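Local coordinates for protein uncharacterized CONSERVED DOMAIN PROTEIN (Vibrio cholerae, PDB 3LKV) that probably serves as the substrate-binding component of an ABC transporter and holds a phenylalanine between its two lobes, at residues A[219-231]-A[235-247]. Residues are numbered along the deposited sequence; the frame is centred on the assembly and turned at random.
Sequences AKTPVFGAATSYV and AIASLGFDYYQIG. With ZN (zinc ion), chain E; PHE (phenylalanine), chain B.
With CG of Phe224 opposite its own backbone N (chi1 178°), the ring lies alongside strand 237-240, one face under Ala237 O and Ser238 CA; its CD1 is 3.9 Å from Ala237 CB, and CZ touches Leu239 CB. Ser238 holds OG between its backbone N and carbonyl carbon (chi1 63°), against Val231 CB at 3.5 Å, and shares a water with Thr228 OG1 and Gly240 N. The backbones pair in parallel: Gly225 N donates almost straight to Ala237 O (2.9 Å, 172° at the hydrogen), and Gly225 O accepts from Leu239 N. Just before strand 237-240, Ile236 N donates to Val223 O. Ala235 CB packs 3.3 Å from Val223 O, while Ala235 N donates a hydrogen bond to Tyr230 O (3.2 Å). Past the strands a water joins Ala226 O, Phe241 N and Tyr243 OH. Tyr230 OH, hydrogen-bonded to Leu200 O, lies 3.7 Å from CE1 of the bound phenylalanine; Tyr243 OH, hydrogen-bonded to Asp122 OD2, lies 3.5 Å from its CE2. In this beta-alpha-beta unit around helix 228-232, strand 196-199 runs parallel beside 223-225, and 275-278 antiparallel beside 237-240; the chain then enters helix 243-258, while helix 126-136 packs on Phe224 and Ala237.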
ATOM      1  N   ALA A 219     -21.202 -23.238  23.434  1.00 29.05           N
ATOM      2  CA  ALA A 219     -21.056 -24.533  24.112  1.00 28.36           C
ATOM      3  C   ALA A 219     -20.139 -24.501  25.346  1.00 27.45           C
ATOM      4  O   ALA A 219     -19.926 -25.503  25.987  1.00 29.63           O
ATOM      5  CB  ALA A 219     -20.586 -25.610  23.098  1.00 26.94           C
ATOM      6  N   LYS A 220     -19.623 -23.330  25.679  1.00 27.61           N
ATOM      7  CA  LYS A 220     -18.701 -23.139  26.774  1.00 28.17           C
ATOM      8  C   LYS A 220     -17.517 -24.066  26.633  1.00 27.31           C
ATOM      9  O   LYS A 220     -17.092 -24.674  27.583  1.00 27.40           O
ATOM     10  CB  LYS A 220     -19.420 -23.383  28.106  1.00 30.13           C
ATOM     11  CG  LYS A 220     -20.661 -22.452  28.278  1.00 33.68           C
ATOM     12  CD  LYS A 220     -21.816 -23.100  29.009  1.00 36.14           C
ATOM     13  CE  LYS A 220     -22.310 -22.242  30.174  1.00 36.05           C
ATOM     14  NZ  LYS A 220     -23.037 -21.019  29.741  1.00 34.47           N
ATOM     15  N   THR A 221     -17.016 -24.197  25.410  1.00 26.55           N
ATOM     16  CA  THR A 221     -15.873 -25.028  25.114  1.00 25.87           C
ATOM     17  C   THR A 221     -14.712 -24.096  24.724  1.00 24.84           C
ATOM     18  O   THR A 221     -14.914 -23.181  23.940  1.00 24.33           O
ATOM     19  CB  THR A 221     -16.244 -25.927  23.984  1.00 26.14           C
ATOM     20  OG1 THR A 221     -17.290 -26.762  24.468  1.00 28.51           O
ATOM     21  CG2 THR A 221     -15.036 -26.762  23.442  1.00 23.92           C
ATOM     22  N   PRO A 222     -13.531 -24.287  25.323  1.00 24.00           N
ATOM     23  CA  PRO A 222     -12.386 -23.468  24.977  1.00 23.67           C
ATOM     24  C   PRO A 222     -11.842 -23.850  23.620  1.00 23.81           C
ATOM     25  O   PRO A 222     -12.037 -24.980  23.213  1.00 24.32           O
ATOM     26  CB  PRO A 222     -11.375 -23.836  26.019  1.00 23.13           C
ATOM     27  CG  PRO A 222     -11.830 -25.164  26.574  1.00 25.37           C
ATOM     28  CD  PRO A 222     -13.287 -25.121  26.513  1.00 25.05           C
ATOM     29  N   VAL A 223     -11.191 -22.909  22.946  1.00 23.83           N
ATOM     30  CA  VAL A 223     -10.480 -23.132  21.687  1.00 23.53           C
ATOM     31  C   VAL A 223      -8.992 -22.893  21.937  1.00 24.17           C
ATOM     32  O   VAL A 223      -8.623 -21.879  22.504  1.00 24.31           O
ATOM     33  CB  VAL A 223     -11.022 -22.143  20.624  1.00 23.37           C
ATOM     34  CG1 VAL A 223     -10.239 -22.204  19.289  1.00 22.85           C
ATOM     35  CG2 VAL A 223     -12.473 -22.399  20.418  1.00 23.70           C
ATOM     36  N   PHE A 224      -8.154 -23.845  21.546  1.00 24.56           N
ATOM     37  CA  PHE A 224      -6.711 -23.679  21.548  1.00 24.38           C
ATOM     38  C   PHE A 224      -6.297 -23.393  20.107  1.00 24.77           C
ATOM     39  O   PHE A 224      -6.700 -24.118  19.196  1.00 24.87           O
ATOM     40  CB  PHE A 224      -5.989 -24.944  22.018  1.00 25.24           C
ATOM     41  CG  PHE A 224      -4.510 -24.810  21.988  1.00 25.04           C
ATOM     42  CD1 PHE A 224      -3.839 -24.252  23.043  1.00 29.11           C
ATOM     43  CD2 PHE A 224      -3.809 -25.135  20.858  1.00 28.53           C
ATOM     44  CE1 PHE A 224      -2.466 -24.037  22.977  1.00 30.48           C
ATOM     45  CE2 PHE A 224      -2.433 -24.935  20.771  1.00 29.86           C
ATOM     46  CZ  PHE A 224      -1.755 -24.390  21.828  1.00 29.80           C
ATOM     47  N   GLY A 225      -5.495 -22.347  19.919  1.00 24.21           N
ATOM     48  CA  GLY A 225      -5.121 -21.894  18.599  1.00 24.41           C
ATOM     49  C   GLY A 225      -3.723 -22.293  18.146  1.00 24.00           C
ATOM     50  O   GLY A 225      -2.751 -22.190  18.891  1.00 24.47           O
ATOM     51  N   ALA A 226      -3.597 -22.686  16.898  1.00 23.84           N
ATOM     52  CA  ALA A 226      -2.266 -22.991  16.329  1.00 23.36           C
ATOM     53  C   ALA A 226      -1.615 -21.706  15.799  1.00 23.27           C
ATOM     54  O   ALA A 226      -0.462 -21.705  15.339  1.00 25.26           O
ATOM     55  CB  ALA A 226      -2.422 -24.069  15.232  1.00 23.31           C
ATOM     56  N   ALA A 227      -2.368 -20.619  15.850  1.00 22.13           N
ATOM     57  CA  ALA A 227      -1.914 -19.319  15.351  1.00 22.94           C
ATOM     58  C   ALA A 227      -2.296 -18.254  16.362  1.00 22.39           C
ATOM     59  O   ALA A 227      -3.387 -18.286  16.911  1.00 23.49           O
ATOM     60  CB  ALA A 227      -2.566 -18.990  13.986  1.00 21.25           C
ATOM     61  N   THR A 228      -1.429 -17.281  16.521  1.00 23.58           N
ATOM     62  CA  THR A 228      -1.633 -16.107  17.399  1.00 24.28           C
ATOM     63  C   THR A 228      -2.850 -15.289  17.016  1.00 24.04           C
ATOM     64  O   THR A 228      -3.568 -14.790  17.889  1.00 24.46           O
ATOM     65  CB  THR A 228      -0.411 -15.215  17.327  1.00 24.75           C
ATOM     66  OG1 THR A 228       0.722 -16.003  17.659  1.00 27.46           O
ATOM     67  CG2 THR A 228      -0.499 -14.020  18.266  1.00 24.05           C
ATOM     68  N   SER A 229      -3.099 -15.156  15.719  1.00 23.76           N
ATOM     69  CA  SER A 229      -4.287 -14.455  15.259  1.00 24.52           C
ATOM     70  C   SER A 229      -5.539 -15.101  15.896  1.00 24.81           C
ATOM     71  O   SER A 229      -6.539 -14.436  16.116  1.00 23.15           O
ATOM     72  CB  SER A 229      -4.372 -14.439  13.726  1.00 25.28           C
ATOM     73  OG  SER A 229      -4.254 -15.771  13.173  1.00 28.42           O
ATOM     74  N   TYR A 230      -5.489 -16.382  16.227  1.00 24.93           N
ATOM     75  CA  TYR A 230      -6.685 -16.981  16.815  1.00 25.95           C
ATOM     76  C   TYR A 230      -6.925 -16.540  18.281  1.00 26.94           C
ATOM     77  O   TYR A 230      -8.079 -16.390  18.686  1.00 27.44           O
ATOM     78  CB  TYR A 230      -6.649 -18.488  16.731  1.00 25.15           C
ATOM     79  CG  TYR A 230      -6.502 -19.082  15.344  1.00 24.47           C
ATOM     80  CD1 TYR A 230      -6.791 -18.370  14.207  1.00 20.41           C
ATOM     81  CD2 TYR A 230      -6.156 -20.410  15.202  1.00 24.89           C
ATOM     82  CE1 TYR A 230      -6.658 -18.932  12.966  1.00 24.17           C
ATOM     83  CE2 TYR A 230      -6.052 -21.006  13.972  1.00 23.04           C
ATOM     84  CZ  TYR A 230      -6.283 -20.267  12.854  1.00 25.70           C
ATOM     85  OH  TYR A 230      -6.163 -20.895  11.648  1.00 22.76           O
ATOM     86  N   VAL A 231      -5.851 -16.310  19.041  1.00 28.81           N
ATOM     87  CA  VAL A 231      -5.937 -15.909  20.447  1.00 29.72           C
ATOM     88  C   VAL A 231      -6.487 -14.493  20.488  1.00 30.57           C
ATOM     89  O   VAL A 231      -7.351 -14.165  21.328  1.00 29.91           O
ATOM     90  CB  VAL A 231      -4.582 -16.049  21.201  1.00 29.82           C
ATOM     91  CG1 VAL A 231      -3.575 -15.014  20.736  1.00 32.25           C
ATOM     92  CG2 VAL A 231      -4.755 -15.841  22.664  1.00 31.87           C
ATOM     93  N   ALA A 235      -9.592 -17.456  21.273  1.00 27.08           N
ATOM     94  CA  ALA A 235      -8.976 -18.694  21.730  1.00 26.59           C
ATOM     95  C   ALA A 235      -8.355 -18.415  23.110  1.00 26.40           C
ATOM     96  O   ALA A 235      -7.852 -17.334  23.359  1.00 26.89           O
ATOM     97  CB  ALA A 235      -7.895 -19.165  20.745  1.00 25.27           C
ATOM     98  N   ILE A 236      -8.366 -19.381  24.002  1.00 26.60           N
ATOM     99  CA  ILE A 236      -7.729 -19.162  25.312  1.00 26.87           C
ATOM    100  C   ILE A 236      -6.193 -19.114  25.308  1.00 26.43           C
ATOM    101  O   ILE A 236      -5.578 -18.443  26.134  1.00 26.12           O
ATOM    102  CB  ILE A 236      -8.218 -20.172  26.340  1.00 26.88           C
ATOM    103  CG1 ILE A 236      -7.813 -21.595  25.990  1.00 26.83           C
ATOM    104  CG2 ILE A 236      -9.719 -20.047  26.462  1.00 28.39           C
ATOM    105  CD1 ILE A 236      -8.203 -22.590  27.090  1.00 28.09           C
ATOM    106  N   ALA A 237      -5.580 -19.790  24.352  1.00 25.48           N
ATOM    107  CA  ALA A 237      -4.159 -19.881  24.301  1.00 24.83           C
ATOM    108  C   ALA A 237      -3.787 -20.200  22.875  1.00 24.83           C
ATOM    109  O   ALA A 237      -4.614 -20.743  22.121  1.00 25.17           O
ATOM    110  CB  ALA A 237      -3.682 -20.966  25.211  1.00 23.34           C
ATOM    111  N   SER A 238      -2.546 -19.920  22.506  1.00 24.76           N
ATOM    112  CA  SER A 238      -2.038 -20.348  21.206  1.00 25.34           C
ATOM    113  C   SER A 238      -0.557 -20.540  21.233  1.00 25.55           C
ATOM    114  O   SER A 238       0.138 -19.942  22.068  1.00 26.79           O
ATOM    115  CB  SER A 238      -2.397 -19.317  20.143  1.00 25.67           C
ATOM    116  OG  SER A 238      -1.772 -18.079  20.437  1.00 27.88           O
ATOM    117  N   LEU A 239      -0.044 -21.338  20.305  1.00 25.69           N
ATOM    118  CA  LEU A 239       1.404 -21.487  20.181  1.00 26.19           C
ATOM    119  C   LEU A 239       1.807 -21.410  18.709  1.00 26.93           C
ATOM    120  O   LEU A 239       2.108 -22.420  18.070  1.00 27.64           O
ATOM    121  CB  LEU A 239       1.873 -22.790  20.843  1.00 25.65           C
ATOM    122  CG  LEU A 239       3.374 -23.025  20.906  1.00 28.04           C
ATOM    123  CD1 LEU A 239       3.995 -21.977  21.835  1.00 26.07           C
ATOM    124  CD2 LEU A 239       3.703 -24.455  21.363  1.00 30.13           C
ATOM    125  N   GLY A 240       1.799 -20.205  18.172  1.00 27.14           N
ATOM    126  CA  GLY A 240       1.963 -20.028  16.729  1.00 27.28           C
ATOM    127  C   GLY A 240       3.273 -19.377  16.341  1.00 26.97           C
ATOM    128  O   GLY A 240       4.000 -18.845  17.186  1.00 27.12           O
ATOM    129  N   PHE A 241       3.560 -19.393  15.051  1.00 26.28           N
ATOM    130  CA  PHE A 241       4.747 -18.704  14.523  1.00 25.95           C
ATOM    131  C   PHE A 241       4.460 -17.231  14.366  1.00 25.48           C
ATOM    132  O   PHE A 241       3.310 -16.769  14.480  1.00 24.91           O
ATOM    133  CB  PHE A 241       5.139 -19.272  13.154  1.00 26.09           C
ATOM    134  CG  PHE A 241       5.496 -20.717  13.195  1.00 26.60           C
ATOM    135  CD1 PHE A 241       6.621 -21.125  13.862  1.00 25.76           C
ATOM    136  CD2 PHE A 241       4.685 -21.674  12.604  1.00 23.45           C
ATOM    137  CE1 PHE A 241       6.941 -22.503  13.946  1.00 28.64           C
ATOM    138  CE2 PHE A 241       5.019 -23.002  12.665  1.00 25.72           C
ATOM    139  CZ  PHE A 241       6.147 -23.426  13.353  1.00 25.96           C
ATOM    140  N   ASP A 242       5.534 -16.505  14.099  1.00 25.02           N
ATOM    141  CA  ASP A 242       5.474 -15.083  13.823  1.00 25.16           C
ATOM    142  C   ASP A 242       5.450 -14.953  12.291  1.00 23.36           C
ATOM    143  O   ASP A 242       6.474 -15.080  11.643  1.00 22.67           O
ATOM    144  CB  ASP A 242       6.700 -14.373  14.437  1.00 25.72           C
ATOM    145  CG  ASP A 242       6.718 -12.881  14.142  1.00 28.57           C
ATOM    146  OD1 ASP A 242       5.961 -12.401  13.252  1.00 33.68           O
ATOM    147  OD2 ASP A 242       7.496 -12.185  14.807  1.00 32.83           O
ATOM    148  N   TYR A 243       4.272 -14.750  11.723  1.00 22.15           N
ATOM    149  CA  TYR A 243       4.149 -14.800  10.265  1.00 22.28           C
ATOM    150  C   TYR A 243       4.816 -13.572   9.609  1.00 22.25           C
ATOM    151  O   TYR A 243       5.240 -13.644   8.459  1.00 21.18           O
ATOM    152  CB  TYR A 243       2.687 -15.014   9.833  1.00 21.68           C
ATOM    153  CG  TYR A 243       2.273 -16.437  10.027  1.00 22.27           C
ATOM    154  CD1 TYR A 243       1.697 -16.873  11.222  1.00 22.23           C
ATOM    155  CD2 TYR A 243       2.508 -17.369   9.044  1.00 22.88           C
ATOM    156  CE1 TYR A 243       1.359 -18.228  11.393  1.00 25.81           C
ATOM    157  CE2 TYR A 243       2.195 -18.692   9.201  1.00 23.35           C
ATOM    158  CZ  TYR A 243       1.635 -19.143  10.375  1.00 22.78           C
ATOM    159  OH  TYR A 243       1.306 -20.474  10.512  1.00 20.67           O
ATOM    160  N   TYR A 244       4.919 -12.450  10.337  1.00 21.92           N
ATOM    161  CA  TYR A 244       5.611 -11.281   9.768  1.00 22.39           C
ATOM    162  C   TYR A 244       7.071 -11.678   9.513  1.00 22.83           C
ATOM    163  O   TYR A 244       7.575 -11.439   8.453  1.00 23.21           O
ATOM    164  CB  TYR A 244       5.473 -10.042  10.661  1.00 22.29           C
ATOM    165  CG  TYR A 244       6.255  -8.866  10.172  1.00 21.64           C
ATOM    166  CD1 TYR A 244       5.721  -7.990   9.251  1.00 22.75           C
ATOM    167  CD2 TYR A 244       7.533  -8.620  10.627  1.00 21.53           C
ATOM    168  CE1 TYR A 244       6.447  -6.896   8.776  1.00 19.79           C
ATOM    169  CE2 TYR A 244       8.261  -7.505  10.183  1.00 21.04           C
ATOM    170  CZ  TYR A 244       7.719  -6.662   9.243  1.00 21.17           C
ATOM    171  OH  TYR A 244       8.439  -5.565   8.779  1.00 21.32           O
ATOM    172  N   GLN A 245       7.715 -12.357  10.458  1.00 23.62           N
ATOM    173  CA  GLN A 245       9.115 -12.732  10.277  1.00 24.24           C
ATOM    174  C   GLN A 245       9.317 -13.768   9.214  1.00 22.54           C
ATOM    175  O   GLN A 245      10.360 -13.804   8.552  1.00 22.61           O
ATOM    176  CB  GLN A 245       9.758 -13.223  11.590  1.00 24.42           C
ATOM    177  CG  GLN A 245       9.984 -12.112  12.647  1.00 27.63           C
ATOM    178  CD  GLN A 245      10.729 -10.878  12.096  1.00 28.45           C
ATOM    179  OE1 GLN A 245      11.614 -10.991  11.243  1.00 28.62           O
ATOM    180  NE2 GLN A 245      10.340  -9.711  12.571  1.00 26.51           N
ATOM    181  N   ILE A 246       8.359 -14.660   9.087  1.00 22.06           N
ATOM    182  CA  ILE A 246       8.388 -15.623   7.970  1.00 20.93           C
ATOM    183  C   ILE A 246       8.336 -14.870   6.640  1.00 19.92           C
ATOM    184  O   ILE A 246       9.019 -15.200   5.698  1.00 20.43           O
ATOM    185  CB  ILE A 246       7.167 -16.581   8.039  1.00 21.27           C
ATOM    186  CG1 ILE A 246       7.306 -17.541   9.221  1.00 21.29           C
ATOM    187  CG2 ILE A 246       6.971 -17.351   6.670  1.00 17.30           C
ATOM    188  CD1 ILE A 246       5.978 -18.370   9.498  1.00 22.18           C
ATOM    189  N   GLY A 247       7.507 -13.844   6.551  1.00 19.92           N
ATOM    190  CA  GLY A 247       7.502 -13.014   5.354  1.00 20.26           C
ATOM    191  C   GLY A 247       8.864 -12.357   5.136  1.00 20.02           C
ATOM    192  O   GLY A 247       9.386 -12.385   4.031  1.00 19.42           O
TER
HETATM  193 ZN    ZN E 403     -17.287 -28.951  24.975  0.50 64.70          ZN
HETATM  194  N   PHE B 601       0.046 -22.955   6.520  1.00 25.13           N
HETATM  195  CA  PHE B 601      -1.275 -22.655   5.836  1.00 25.84           C
HETATM  196  C   PHE B 601      -1.251 -23.280   4.415  1.00 26.17           C
HETATM  197  O   PHE B 601      -0.401 -24.193   4.199  1.00 26.52           O
HETATM  198  CB  PHE B 601      -1.589 -21.152   5.825  1.00 24.95           C
HETATM  199  CG  PHE B 601      -2.083 -20.628   7.171  1.00 29.64           C
HETATM  200  CD1 PHE B 601      -3.375 -20.945   7.628  1.00 31.16           C
HETATM  201  CD2 PHE B 601      -1.275 -19.858   7.977  1.00 29.40           C
HETATM  202  CE1 PHE B 601      -3.816 -20.515   8.838  1.00 34.33           C
HETATM  203  CE2 PHE B 601      -1.713 -19.411   9.187  1.00 29.61           C
HETATM  204  CZ  PHE B 601      -2.973 -19.730   9.646  1.00 31.20           C
HETATM  205  OXT PHE B 601      -2.041 -22.958   3.500  1.00 26.45           O
HETATM  206  O   HOH W   1       1.414 -20.773  13.461  1.00 28.04           O
HETATM  207  O   HOH W   2       0.708 -17.482  14.511  1.00 22.90           O
HETATM  208  O   HOH W   3       0.781 -17.813  19.436  1.00 23.14           O
HETATM  209  O   HOH W   4       3.185 -14.968  16.677  1.00 29.81           O
HETATM  210  O   HOH W   5     -18.886 -30.077  26.494  1.00 30.86           O
HETATM  211  O   HOH W   6     -16.274 -28.155  26.897  1.00 39.63           O